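Local coordinates for protein putative NAD(P)H-flavin oxidoreductase (Neisseria meningitidis serogroup A / serotype 4A, PDB 6WT2) that probably reduces nitro compounds such as the antibiotic chloramphenicol, using a bound FMN cofactor and electrons taken from NADH or NADPH, at residues 74-77 against 78-82; 169-172 against 173-177; 67-70 against 71-74. One frame throughout, in Å; residues are numbered along the deposited sequence.

Contact 1: 74-77 against 78-82; sequences WGMA and DALDT. With FMN (flavin mononucleotide), chain G.
Leu80 folds back over the residue four places before it, Met76, which is present as selenomethionine. Its backbone N donates to Met76 O at 3.0 Å, and the donor lies nearly on the line of that carbonyl, with a C=O...N angle of 168°. A second, weak bond runs from the same Leu80 N to Ala77 O at 3.5 Å. The leucine CB rests near both acceptors, slightly closer to Ala77 O. With CG anti to the carbonyl carbon and beside the backbone N (chi1 -74°), the next atom is brought over Met76 O, with Leu80 CG 3.4 Å from it. Beyond the branch the two methyls part company. Leu80 CD1 stays 3.9 Å from Met76 O, while CD2 goes on to the selenium, Leu80 CD2 to Met76 SE being 4.0 Å. Met76 meets it with a chain extended beyond CG, and the two side chains cross at a slant; both go on to pack against Ile69 of helix 63-69 and Leu86 of strand 85-92. Just upstream, the backbone turns to the cofactor: FMN N3 donates to Gly75 O at 2.9 Å. A helical turn leading into helix 79-82 thus follows directly on a main-chain contact to the pyrimidine end of the flavin, part of the FMN pocket of this nitroreductase.

Contact 2: 169-172 against 173-177; sequences PVEG and FNYAD. With FMN (flavin mononucleotide), chain G; NIO (nicotinic acid), chain H.
An inverse gamma turn centred on Gly172 carries the chain from strand 166-170 toward helix 175-185, closed by Phe173 N donating to Glu171 O at 2.8 Å. The donor comes almost side-on to that carbonyl, at a C=O...N angle of 98°, as so tight a turn forces. A chi1 of 53° tucks the Phe173 ring back under the turn. Glu171 O then lies over one face, offset toward the rim, while Val170 O reaches the ring edge, 3.4 Å from Phe173 CE2. Val170 CG1 also lies at that edge, in the ring plane, 3.9 Å from Phe173 CD2. Tyr175 closes in from the helix: its OH is 3.5 Å from Glu171 CG, and its own ring has Phe173 CE1 above the centre of one face. The tyrosine hydroxyl is bonded to Ser197 O. The carboxylate of Glu171 is held by Tyr150 and, on the second subunit, by Gln148, Ser49 and Trp144. Asn174 is the N-cap of the helix, its OD1 accepting from Asp177 N at 2.8 Å. On the flavin side two amides bond the ring, and the Pro169 ring and the Glu171 side chain pack against it. Glu171 N donates to FMN N5 at 3.0 Å, with an N-H...N angle of 158°, and Gly172 N to FMN O4 at 2.8 Å, while Gly172 CA abuts the nicotinic acid. Main-chain amides directed at N5 and O4 of the isoalloxazine mark the flavin site of the nitroreductase fold.

Contact 3: 67-70 against 71-74; sequences QAIK and PFSW
Ile69 O is the hub of the tight half of this contact. Two donors grip it from opposite faces of its carbonyl plane: Phe72 N at 3.2 Å and the hydroxyl of Ser73, whose OG stands 2.8 Å off. The Phe72 ring also lies across this oxygen, with Ile69 O 3.5 Å above the plane and over the ring centre. The first torsion of Phe72, 55°, places CG on the side where both main-chain neighbours flank it, which swings the ring back over the chain rather than outward, and its CZ ends 3.7 Å from Ile69 CG2. Ile69 itself is buried, with Met178 and Val181 of helix 175-185 lying against it. The fold element here is the tail of helix 63-69, running out through a 3-10 turn. Ser73 N donates to Lys70 O at 3.1 Å in a nearly straight bond (N-H...O 168°), again spanning three residues. Pro71 makes the four-residue bond of an alpha helix impossible at this point: its nitrogen has no hydrogen, and its ring carbon CD faces Gln67 O at 3.4 Å instead. The proline is on the solvent-exposed side, where contact is looser. There the Lys70 chain leads away from the turn, bends at chi3 and takes NZ to a salt bridge with Asp81 OD1. Trp74, next along, points away, its NE1 bonded to Asp131 OD2 of the second subunit.

How the contacts relate
Contacts 3 and 1 run on along the chain and share Trp74, their centres about 8 Å apart; Leu80 CD1 of contact 1 lies 3.6 Å from Lys70 CA of contact 3. Contact 2 comes much later in sequence yet docks on both. Gly172 O probably accepts from Gly75 N at 2.8 Å, and Asn174 N probably donates to Phe72 O at 3.1 Å, so segment 169-177 is joined at two points to the loop between helices 63-69 and 79-82. Met76 CG packs on Val170 CG1 at 3.9 Å. Contacts 1 and 2 both bond the flavin; contact 3 stays a layer back, the Ser73 side chain being about 8 Å from FMN, though Trp74 touches the nicotinic acid.

Contact 1: 74-77 against 78-82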
ATOM      1  N   TRP A  74      -8.450   8.628  18.447  1.00 27.10           N
ATOM      2  CA  TRP A  74      -9.009   7.523  19.222  1.00 27.69           C
ATOM      3  C   TRP A  74      -8.530   6.162  18.721  1.00 27.16           C
ATOM      4  O   TRP A  74      -8.469   5.207  19.498  1.00 29.81           O
ATOM      5  CB  TRP A  74     -10.534   7.601  19.200  1.00 33.67           C
ATOM      6  CG  TRP A  74     -11.110   7.730  17.820  1.00 46.52           C
ATOM      7  CD1 TRP A  74     -11.091   8.841  17.020  1.00 48.89           C
ATOM      8  CD2 TRP A  74     -11.795   6.714  17.078  1.00 49.33           C
ATOM      9  NE1 TRP A  74     -11.721   8.575  15.829  1.00 53.25           N
ATOM     10  CE2 TRP A  74     -12.162   7.276  15.838  1.00 55.12           C
ATOM     11  CE3 TRP A  74     -12.137   5.380  17.345  1.00 56.42           C
ATOM     12  CZ2 TRP A  74     -12.853   6.551  14.860  1.00 59.38           C
ATOM     13  CZ3 TRP A  74     -12.831   4.661  16.372  1.00 51.14           C
ATOM     14  CH2 TRP A  74     -13.180   5.250  15.148  1.00 54.60           C
ATOM     15  N   GLY A  75      -8.166   6.053  17.445  1.00 26.39           N
ATOM     16  CA  GLY A  75      -7.667   4.788  16.934  1.00 29.88           C
ATOM     17  C   GLY A  75      -6.338   4.344  17.521  1.00 35.83           C
ATOM     18  O   GLY A  75      -5.972   3.173  17.372  1.00 30.53           O
HETATM   19  N   MSE A  76      -5.599   5.251  18.164  1.00 25.45           N
HETATM   20  CA  MSE A  76      -4.325   4.893  18.771  1.00 25.16           C
HETATM   21  C   MSE A  76      -4.102   5.570  20.136  1.00 25.64           C
HETATM   22  O   MSE A  76      -2.958   5.808  20.530  1.00 28.45           O
HETATM   23  CB  MSE A  76      -3.181   5.251  17.815  1.00 25.20           C
HETATM   24  CG  MSE A  76      -3.153   6.723  17.433  1.00 29.99           C
HETATM   25 SE   MSE A  76      -1.477   7.207  16.525  1.00 46.67          SE
HETATM   26  CE  MSE A  76      -1.945   9.019  15.963  1.00 57.51           C
ATOM     27  N   ALA A  77      -5.190   5.853  20.857  1.00 26.45           N
ATOM     28  CA  ALA A  77      -5.092   6.684  22.056  1.00 33.14           C
ATOM     29  C   ALA A  77      -4.164   6.061  23.093  1.00 34.66           C
ATOM     30  O   ALA A  77      -3.294   6.737  23.652  1.00 37.31           O
ATOM     31  CB  ALA A  77      -6.478   6.926  22.648  1.00 34.23           C
ATOM     32  N   ASP A  78      -4.316   4.763  23.347  1.00 31.22           N
ATOM     33  CA  ASP A  78      -3.457   4.119  24.331  1.00 33.78           C
ATOM     34  C   ASP A  78      -2.022   3.984  23.830  1.00 34.92           C
ATOM     35  O   ASP A  78      -1.082   4.058  24.627  1.00 37.07           O
ATOM     36  CB  ASP A  78      -4.041   2.758  24.714  1.00 37.59           C
ATOM     37  CG  ASP A  78      -5.361   2.881  25.480  1.00 48.16           C
ATOM     38  OD1 ASP A  78      -5.498   3.814  26.306  1.00 49.25           O
ATOM     39  OD2 ASP A  78      -6.267   2.040  25.268  1.00 52.01           O
ATOM     40  N   ALA A  79      -1.829   3.808  22.519  1.00 33.08           N
ATOM     41  CA  ALA A  79      -0.489   3.607  21.983  1.00 29.68           C
ATOM     42  C   ALA A  79       0.340   4.884  22.022  1.00 30.26           C
ATOM     43  O   ALA A  79       1.574   4.818  22.030  1.00 30.20           O
ATOM     44  CB  ALA A  79      -0.562   3.095  20.550  1.00 26.44           C
ATOM     45  N   LEU A  80      -0.313   6.052  22.016  1.00 24.97           N
ATOM     46  CA  LEU A  80       0.419   7.313  22.098  1.00 26.74           C
ATOM     47  C   LEU A  80       1.209   7.424  23.397  1.00 30.08           C
ATOM     48  O   LEU A  80       2.233   8.122  23.446  1.00 33.38           O
ATOM     49  CB  LEU A  80      -0.553   8.479  21.940  1.00 28.41           C
ATOM     50  CG  LEU A  80      -1.021   8.625  20.491  1.00 29.72           C
ATOM     51  CD1 LEU A  80      -2.182   9.585  20.358  1.00 30.65           C
ATOM     52  CD2 LEU A  80       0.150   9.072  19.622  1.00 27.12           C
ATOM     53  N   ASP A  81       0.767   6.733  24.449  1.00 29.19           N
ATOM     54  CA  ASP A  81       1.502   6.705  25.704  1.00 35.35           C
ATOM     55  C   ASP A  81       2.563   5.614  25.761  1.00 29.17           C
ATOM     56  O   ASP A  81       3.523   5.744  26.525  1.00 38.51           O
ATOM     57  CB  ASP A  81       0.536   6.522  26.876  1.00 47.14           C
ATOM     58  CG  ASP A  81      -0.488   7.636  26.963  1.00 55.73           C
ATOM     59  OD1 ASP A  81      -0.128   8.789  26.645  1.00 56.83           O
ATOM     60  OD2 ASP A  81      -1.646   7.360  27.352  1.00 59.17           O
ATOM     61  N   THR A  82       2.434   4.551  24.975  1.00 29.41           N
ATOM     62  CA  THR A  82       3.265   3.376  25.181  1.00 28.81           C
ATOM     63  C   THR A  82       4.126   2.991  23.992  1.00 25.88           C
ATOM     64  O   THR A  82       5.092   2.245  24.183  1.00 25.29           O
ATOM     65  CB  THR A  82       2.400   2.161  25.568  1.00 29.70           C
ATOM     66  OG1 THR A  82       1.545   1.789  24.475  1.00 30.30           O
ATOM     67  CG2 THR A  82       1.543   2.475  26.820  1.00 26.84           C
TER
HETATM   68  N1  FMN G 303      -6.267  -0.559  14.202  1.00 18.94           N
HETATM   69  C2  FMN G 303      -6.609   0.267  15.223  1.00 22.54           C
HETATM   70  O2  FMN G 303      -6.739  -0.227  16.365  1.00 23.81           O
HETATM   71  N3  FMN G 303      -6.778   1.592  15.063  1.00 20.73           N
HETATM   72  C4  FMN G 303      -6.700   2.188  13.866  1.00 19.64           C
HETATM   73  O4  FMN G 303      -6.783   3.429  13.727  1.00 20.44           O
HETATM   74  C4A FMN G 303      -6.352   1.352  12.705  1.00 20.51           C
HETATM   75  N5  FMN G 303      -6.354   1.873  11.464  1.00 21.69           N
HETATM   76  C5A FMN G 303      -5.938   1.117  10.413  1.00 21.86           C
HETATM   77  C6  FMN G 303      -5.622   1.745   9.205  1.00 19.49           C
HETATM   78  C7  FMN G 303      -5.202   0.975   8.131  1.00 20.90           C
HETATM   79  C7M FMN G 303      -4.867   1.623   6.805  1.00 19.05           C
HETATM   80  C8  FMN G 303      -5.034  -0.492   8.286  1.00 21.31           C
HETATM   81  C8M FMN G 303      -4.470  -1.296   7.139  1.00 15.16           C
HETATM   82  C9  FMN G 303      -5.282  -1.107   9.507  1.00 19.69           C
HETATM   83  C9A FMN G 303      -5.666  -0.336  10.598  1.00 16.21           C
HETATM   84  N10 FMN G 303      -5.875  -0.935  11.861  1.00 16.89           N
HETATM   85  C10 FMN G 303      -6.263  -0.113  12.926  1.00 15.11           C
HETATM   86  C1' FMN G 303      -5.635  -2.370  12.063  1.00 18.78           C
HETATM   87  C2' FMN G 303      -6.786  -3.240  11.540  1.00 21.16           C
HETATM   88  O2' FMN G 303      -7.935  -3.192  12.425  1.00 17.53           O
HETATM   89  C3' FMN G 303      -6.226  -4.649  11.362  1.00 23.51           C
HETATM   90  O3' FMN G 303      -5.203  -4.602  10.347  1.00 20.87           O
HETATM   91  C4' FMN G 303      -7.242  -5.716  10.938  1.00 22.32           C
HETATM   92  O4' FMN G 303      -8.291  -5.788  11.896  1.00 18.47           O
HETATM   93  C5' FMN G 303      -6.570  -7.074  10.803  1.00 20.85           C
HETATM   94  O5' FMN G 303      -5.950  -7.462  12.024  1.00 20.39           O
HETATM   95  P   FMN G 303      -4.383  -7.839  12.000  1.00 20.95           P
HETATM   96  O1P FMN G 303      -3.792  -6.629  11.317  1.00 27.06           O
HETATM   97  O2P FMN G 303      -3.914  -8.026  13.414  1.00 19.34           O
HETATM   98  O3P FMN G 303      -4.204  -9.063  11.147  1.00 20.28           O

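Contact 2: 169-172 against 173-177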
ATOM      1  N   PRO A 169      -1.045  -0.267  11.930  1.00 20.01           N
ATOM      2  CA  PRO A 169      -1.427   0.823  11.024  1.00 24.33           C
ATOM      3  C   PRO A 169      -2.589   1.597  11.631  1.00 19.58           C
ATOM      4  O   PRO A 169      -3.400   1.047  12.380  1.00 21.43           O
ATOM      5  CB  PRO A 169      -1.853   0.090   9.738  1.00 24.71           C
ATOM      6  CG  PRO A 169      -1.982  -1.414  10.121  1.00 21.52           C
ATOM      7  CD  PRO A 169      -1.741  -1.528  11.608  1.00 19.89           C
ATOM      8  N   VAL A 170      -2.668   2.893  11.316  1.00 19.88           N
ATOM      9  CA  VAL A 170      -3.630   3.759  11.999  1.00 24.07           C
ATOM     10  C   VAL A 170      -4.252   4.749  11.019  1.00 19.66           C
ATOM     11  O   VAL A 170      -3.549   5.608  10.464  1.00 20.89           O
ATOM     12  CB  VAL A 170      -3.002   4.534  13.175  1.00 22.27           C
ATOM     13  CG1 VAL A 170      -4.056   5.454  13.808  1.00 21.93           C
ATOM     14  CG2 VAL A 170      -2.440   3.576  14.227  1.00 24.46           C
ATOM     15  N   GLU A 171      -5.576   4.659  10.851  1.00 19.89           N
ATOM     16  CA  GLU A 171      -6.387   5.691  10.218  1.00 21.09           C
ATOM     17  C   GLU A 171      -7.334   6.362  11.198  1.00 21.95           C
ATOM     18  O   GLU A 171      -8.008   7.328  10.822  1.00 22.15           O
ATOM     19  CB  GLU A 171      -7.225   5.108   9.060  1.00 21.25           C
ATOM     20  CG  GLU A 171      -6.466   4.903   7.757  1.00 21.82           C
ATOM     21  CD  GLU A 171      -7.312   4.132   6.740  1.00 21.73           C
ATOM     22  OE1 GLU A 171      -8.462   3.778   7.081  1.00 25.58           O
ATOM     23  OE2 GLU A 171      -6.841   3.877   5.615  1.00 23.29           O
ATOM     24  N   GLY A 172      -7.406   5.874  12.435  1.00 20.72           N
ATOM     25  CA  GLY A 172      -8.417   6.331  13.367  1.00 21.29           C
ATOM     26  C   GLY A 172      -8.089   7.654  14.033  1.00 25.77           C
ATOM     27  O   GLY A 172      -7.825   7.714  15.239  1.00 27.63           O
ATOM     28  N   PHE A 173      -8.111   8.730  13.255  1.00 23.34           N
ATOM     29  CA  PHE A 173      -7.907  10.059  13.803  1.00 23.63           C
ATOM     30  C   PHE A 173      -8.606  11.065  12.911  1.00 30.20           C
ATOM     31  O   PHE A 173      -8.904  10.786  11.747  1.00 21.95           O
ATOM     32  CB  PHE A 173      -6.422  10.386  13.932  1.00 21.37           C
ATOM     33  CG  PHE A 173      -5.635  10.189  12.657  1.00 20.86           C
ATOM     34  CD1 PHE A 173      -5.543  11.208  11.717  1.00 23.79           C
ATOM     35  CD2 PHE A 173      -4.962   9.000  12.420  1.00 21.57           C
ATOM     36  CE1 PHE A 173      -4.812  11.044  10.558  1.00 26.50           C
ATOM     37  CE2 PHE A 173      -4.215   8.829  11.266  1.00 22.80           C
ATOM     38  CZ  PHE A 173      -4.147   9.852  10.326  1.00 24.92           C
ATOM     39  N   ASN A 174      -8.877  12.239  13.470  1.00 25.52           N
ATOM     40  CA  ASN A 174      -9.441  13.308  12.661  1.00 29.62           C
ATOM     41  C   ASN A 174      -8.355  13.866  11.752  1.00 31.89           C
ATOM     42  O   ASN A 174      -7.346  14.404  12.221  1.00 22.49           O
ATOM     43  CB  ASN A 174     -10.037  14.403  13.542  1.00 27.27           C
ATOM     44  CG  ASN A 174     -10.777  15.448  12.730  1.00 27.12           C
ATOM     45  OD1 ASN A 174     -10.170  16.361  12.174  1.00 27.47           O
ATOM     46  ND2 ASN A 174     -12.094  15.314  12.651  1.00 27.18           N
ATOM     47  N   TYR A 175      -8.549  13.722  10.442  1.00 22.52           N
ATOM     48  CA  TYR A 175      -7.477  14.068   9.513  1.00 22.17           C
ATOM     49  C   TYR A 175      -7.243  15.574   9.455  1.00 22.64           C
ATOM     50  O   TYR A 175      -6.095  16.024   9.355  1.00 24.67           O
ATOM     51  CB  TYR A 175      -7.799  13.517   8.129  1.00 26.68           C
ATOM     52  CG  TYR A 175      -7.250  12.133   7.907  1.00 25.08           C
ATOM     53  CD1 TYR A 175      -6.240  11.911   6.978  1.00 21.05           C
ATOM     54  CD2 TYR A 175      -7.731  11.043   8.640  1.00 27.57           C
ATOM     55  CE1 TYR A 175      -5.730  10.635   6.763  1.00 25.05           C
ATOM     56  CE2 TYR A 175      -7.221   9.760   8.433  1.00 24.23           C
ATOM     57  CZ  TYR A 175      -6.232   9.562   7.488  1.00 20.44           C
ATOM     58  OH  TYR A 175      -5.714   8.300   7.288  1.00 21.60           O
ATOM     59  N   ALA A 176      -8.316  16.366   9.509  1.00 23.56           N
ATOM     60  CA  ALA A 176      -8.158  17.821   9.496  1.00 27.15           C
ATOM     61  C   ALA A 176      -7.451  18.318  10.754  1.00 25.45           C
ATOM     62  O   ALA A 176      -6.607  19.222  10.685  1.00 24.46           O
ATOM     63  CB  ALA A 176      -9.526  18.487   9.346  1.00 25.09           C
ATOM     64  N   ASP A 177      -7.790  17.752  11.915  1.00 23.92           N
ATOM     65  CA  ASP A 177      -7.107  18.124  13.151  1.00 26.95           C
ATOM     66  C   ASP A 177      -5.630  17.752  13.099  1.00 24.83           C
ATOM     67  O   ASP A 177      -4.783  18.489  13.605  1.00 32.32           O
ATOM     68  CB  ASP A 177      -7.768  17.446  14.356  1.00 25.63           C
ATOM     69  CG  ASP A 177      -9.131  18.010  14.680  1.00 37.44           C
ATOM     70  OD1 ASP A 177      -9.385  19.187  14.360  1.00 40.29           O
ATOM     71  OD2 ASP A 177      -9.952  17.272  15.275  1.00 42.88           O
TER
HETATM   72  N1  FMN G 303      -6.267  -0.559  14.202  1.00 18.94           N
HETATM   73  C2  FMN G 303      -6.609   0.267  15.223  1.00 22.54           C
HETATM   74  O2  FMN G 303      -6.739  -0.227  16.365  1.00 23.81           O
HETATM   75  N3  FMN G 303      -6.778   1.592  15.063  1.00 20.73           N
HETATM   76  C4  FMN G 303      -6.700   2.188  13.866  1.00 19.64           C
HETATM   77  O4  FMN G 303      -6.783   3.429  13.727  1.00 20.44           O
HETATM   78  C4A FMN G 303      -6.352   1.352  12.705  1.00 20.51           C
HETATM   79  N5  FMN G 303      -6.354   1.873  11.464  1.00 21.69           N
HETATM   80  C5A FMN G 303      -5.938   1.117  10.413  1.00 21.86           C
HETATM   81  C6  FMN G 303      -5.622   1.745   9.205  1.00 19.49           C
HETATM   82  C7  FMN G 303      -5.202   0.975   8.131  1.00 20.90           C
HETATM   83  C7M FMN G 303      -4.867   1.623   6.805  1.00 19.05           C
HETATM   84  C8  FMN G 303      -5.034  -0.492   8.286  1.00 21.31           C
HETATM   85  C8M FMN G 303      -4.470  -1.296   7.139  1.00 15.16           C
HETATM   86  C9  FMN G 303      -5.282  -1.107   9.507  1.00 19.69           C
HETATM   87  C9A FMN G 303      -5.666  -0.336  10.598  1.00 16.21           C
HETATM   88  N10 FMN G 303      -5.875  -0.935  11.861  1.00 16.89           N
HETATM   89  C10 FMN G 303      -6.263  -0.113  12.926  1.00 15.11           C
HETATM   90  C1' FMN G 303      -5.635  -2.370  12.063  1.00 18.78           C
HETATM   91  C2' FMN G 303      -6.786  -3.240  11.540  1.00 21.16           C
HETATM   92  O2' FMN G 303      -7.935  -3.192  12.425  1.00 17.53           O
HETATM   93  C3' FMN G 303      -6.226  -4.649  11.362  1.00 23.51           C
HETATM   94  O3' FMN G 303      -5.203  -4.602  10.347  1.00 20.87           O
HETATM   95  C4' FMN G 303      -7.242  -5.716  10.938  1.00 22.32           C
HETATM   96  O4' FMN G 303      -8.291  -5.788  11.896  1.00 18.47           O
HETATM   97  C5' FMN G 303      -6.570  -7.074  10.803  1.00 20.85           C
HETATM   98  O5' FMN G 303      -5.950  -7.462  12.024  1.00 20.39           O
HETATM   99  P   FMN G 303      -4.383  -7.839  12.000  1.00 20.95           P
HETATM  100  O1P FMN G 303      -3.792  -6.629  11.317  1.00 27.06           O
HETATM  101  O2P FMN G 303      -3.914  -8.026  13.414  1.00 19.34           O
HETATM  102  O3P FMN G 303      -4.204  -9.063  11.147  1.00 20.28           O
HETATM  103  N   NIO H 301     -10.479   3.082  13.742  1.00 46.38           N
HETATM  104  C1  NIO H 301     -10.227   1.775  13.866  1.00 42.59           C
HETATM  105  C2  NIO H 301      -9.902   1.025  12.747  1.00 39.90           C
HETATM  106  C3  NIO H 301      -9.830   1.619  11.496  1.00 43.30           C
HETATM  107  C4  NIO H 301     -10.106   2.971  11.399  1.00 46.83           C
HETATM  108  C5  NIO H 301     -10.427   3.682  12.546  1.00 44.51           C
HETATM  109  C6  NIO H 301      -9.620  -0.434  12.883  1.00 29.80           C
HETATM  110  O1  NIO H 301      -9.132  -1.016  11.909  1.00 25.69           O
HETATM  111  O2  NIO H 301      -9.874  -1.012  13.958  1.00 31.15           O

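Contact 3: 67-70 against 71-74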
ATOM      1  N   GLN A  67       0.858  14.090  22.954  0.54 25.60           N
ATOM      2  CA  GLN A  67      -0.254  14.488  23.811  0.54 26.41           C
ATOM      3  C   GLN A  67      -1.187  15.458  23.103  0.54 26.66           C
ATOM      4  O   GLN A  67      -2.395  15.458  23.367  0.54 27.26           O
ATOM      5  CB  GLN A  67       0.278  15.100  25.102  0.54 26.85           C
ATOM      6  CG  GLN A  67       0.967  14.096  25.988  0.54 28.11           C
ATOM      7  CD  GLN A  67      -0.004  13.168  26.678  0.54 36.24           C
ATOM      8  OE1 GLN A  67       0.276  11.986  26.855  0.54 41.51           O
ATOM      9  NE2 GLN A  67      -1.152  13.702  27.085  0.54 40.44           N
ATOM     10  N   ALA A  68      -0.653  16.270  22.184  1.00 26.29           N
ATOM     11  CA  ALA A  68      -1.486  17.233  21.472  1.00 26.57           C
ATOM     12  C   ALA A  68      -2.447  16.557  20.499  1.00 31.14           C
ATOM     13  O   ALA A  68      -3.539  17.079  20.251  1.00 26.91           O
ATOM     14  CB  ALA A  68      -0.613  18.235  20.722  1.00 26.26           C
ATOM     15  N   ILE A  69      -2.060  15.408  19.932  1.00 28.05           N
ATOM     16  CA  ILE A  69      -2.922  14.736  18.965  1.00 32.07           C
ATOM     17  C   ILE A  69      -3.809  13.687  19.615  1.00 31.65           C
ATOM     18  O   ILE A  69      -4.799  13.256  19.003  1.00 26.12           O
ATOM     19  CB  ILE A  69      -2.087  14.109  17.825  1.00 27.64           C
ATOM     20  CG1 ILE A  69      -1.112  13.061  18.366  1.00 24.39           C
ATOM     21  CG2 ILE A  69      -1.349  15.191  17.036  1.00 24.47           C
ATOM     22  CD1 ILE A  69      -0.232  12.441  17.309  1.00 23.73           C
ATOM     23  N   LYS A  70      -3.517  13.297  20.848  1.00 26.30           N
ATOM     24  CA  LYS A  70      -4.310  12.267  21.513  1.00 26.76           C
ATOM     25  C   LYS A  70      -5.812  12.549  21.560  1.00 28.61           C
ATOM     26  O   LYS A  70      -6.587  11.612  21.297  1.00 28.84           O
ATOM     27  CB  LYS A  70      -3.750  12.051  22.926  1.00 27.08           C
ATOM     28  CG  LYS A  70      -4.546  11.038  23.744  1.00 34.13           C
ATOM     29  CD  LYS A  70      -4.046  10.942  25.173  1.00 42.77           C
ATOM     30  CE  LYS A  70      -2.595  10.497  25.237  1.00 45.05           C
ATOM     31  NZ  LYS A  70      -2.091  10.540  26.649  1.00 55.40           N
ATOM     32  N   PRO A  71      -6.290  13.766  21.865  1.00 28.11           N
ATOM     33  CA  PRO A  71      -7.745  13.971  21.990  1.00 31.53           C
ATOM     34  C   PRO A  71      -8.546  13.639  20.742  1.00 33.03           C
ATOM     35  O   PRO A  71      -9.746  13.360  20.866  1.00 35.60           O
ATOM     36  CB  PRO A  71      -7.861  15.463  22.335  1.00 30.13           C
ATOM     37  CG  PRO A  71      -6.558  15.812  22.931  1.00 31.40           C
ATOM     38  CD  PRO A  71      -5.549  15.002  22.194  1.00 28.96           C
ATOM     39  N   PHE A  72      -7.952  13.661  19.547  1.00 27.97           N
ATOM     40  CA  PHE A  72      -8.693  13.301  18.344  1.00 28.96           C
ATOM     41  C   PHE A  72      -8.141  12.054  17.664  1.00 28.18           C
ATOM     42  O   PHE A  72      -8.507  11.770  16.516  1.00 29.86           O
ATOM     43  CB  PHE A  72      -8.730  14.477  17.361  1.00 27.67           C
ATOM     44  CG  PHE A  72      -7.375  15.027  16.994  1.00 31.67           C
ATOM     45  CD1 PHE A  72      -6.601  14.420  16.013  1.00 28.45           C
ATOM     46  CD2 PHE A  72      -6.889  16.170  17.616  1.00 29.06           C
ATOM     47  CE1 PHE A  72      -5.336  14.937  15.680  1.00 27.67           C
ATOM     48  CE2 PHE A  72      -5.630  16.700  17.277  1.00 26.65           C
ATOM     49  CZ  PHE A  72      -4.865  16.077  16.307  1.00 25.80           C
ATOM     50  N   SER A  73      -7.284  11.295  18.339  1.00 26.73           N
ATOM     51  CA  SER A  73      -6.671  10.121  17.732  1.00 26.02           C
ATOM     52  C   SER A  73      -7.137   8.836  18.409  1.00 26.41           C
ATOM     53  O   SER A  73      -6.319   8.036  18.877  1.00 28.12           O
ATOM     54  CB  SER A  73      -5.150  10.238  17.797  1.00 29.25           C
ATOM     55  OG  SER A  73      -4.707  11.304  16.974  1.00 25.96           O
ATOM     56  N   TRP A  74      -8.450   8.628  18.447  1.00 27.10           N
ATOM     57  CA  TRP A  74      -9.009   7.523  19.222  1.00 27.69           C
ATOM     58  C   TRP A  74      -8.530   6.162  18.721  1.00 27.16           C
ATOM     59  O   TRP A  74      -8.469   5.207  19.498  1.00 29.81           O
ATOM     60  CB  TRP A  74     -10.534   7.601  19.200  1.00 33.67           C
ATOM     61  CG  TRP A  74     -11.110   7.730  17.820  1.00 46.52           C
ATOM     62  CD1 TRP A  74     -11.091   8.841  17.020  1.00 48.89           C
ATOM     63  CD2 TRP A  74     -11.795   6.714  17.078  1.00 49.33           C
ATOM     64  NE1 TRP A  74     -11.721   8.575  15.829  1.00 53.25           N
ATOM     65  CE2 TRP A  74     -12.162   7.276  15.838  1.00 55.12           C
ATOM     66  CE3 TRP A  74     -12.137   5.380  17.345  1.00 56.42           C
ATOM     67  CZ2 TRP A  74     -12.853   6.551  14.860  1.00 59.38           C
ATOM     68  CZ3 TRP A  74     -12.831   4.661  16.372  1.00 51.14           C
ATOM     69  CH2 TRP A  74     -13.180   5.250  15.148  1.00 54.60           C
TER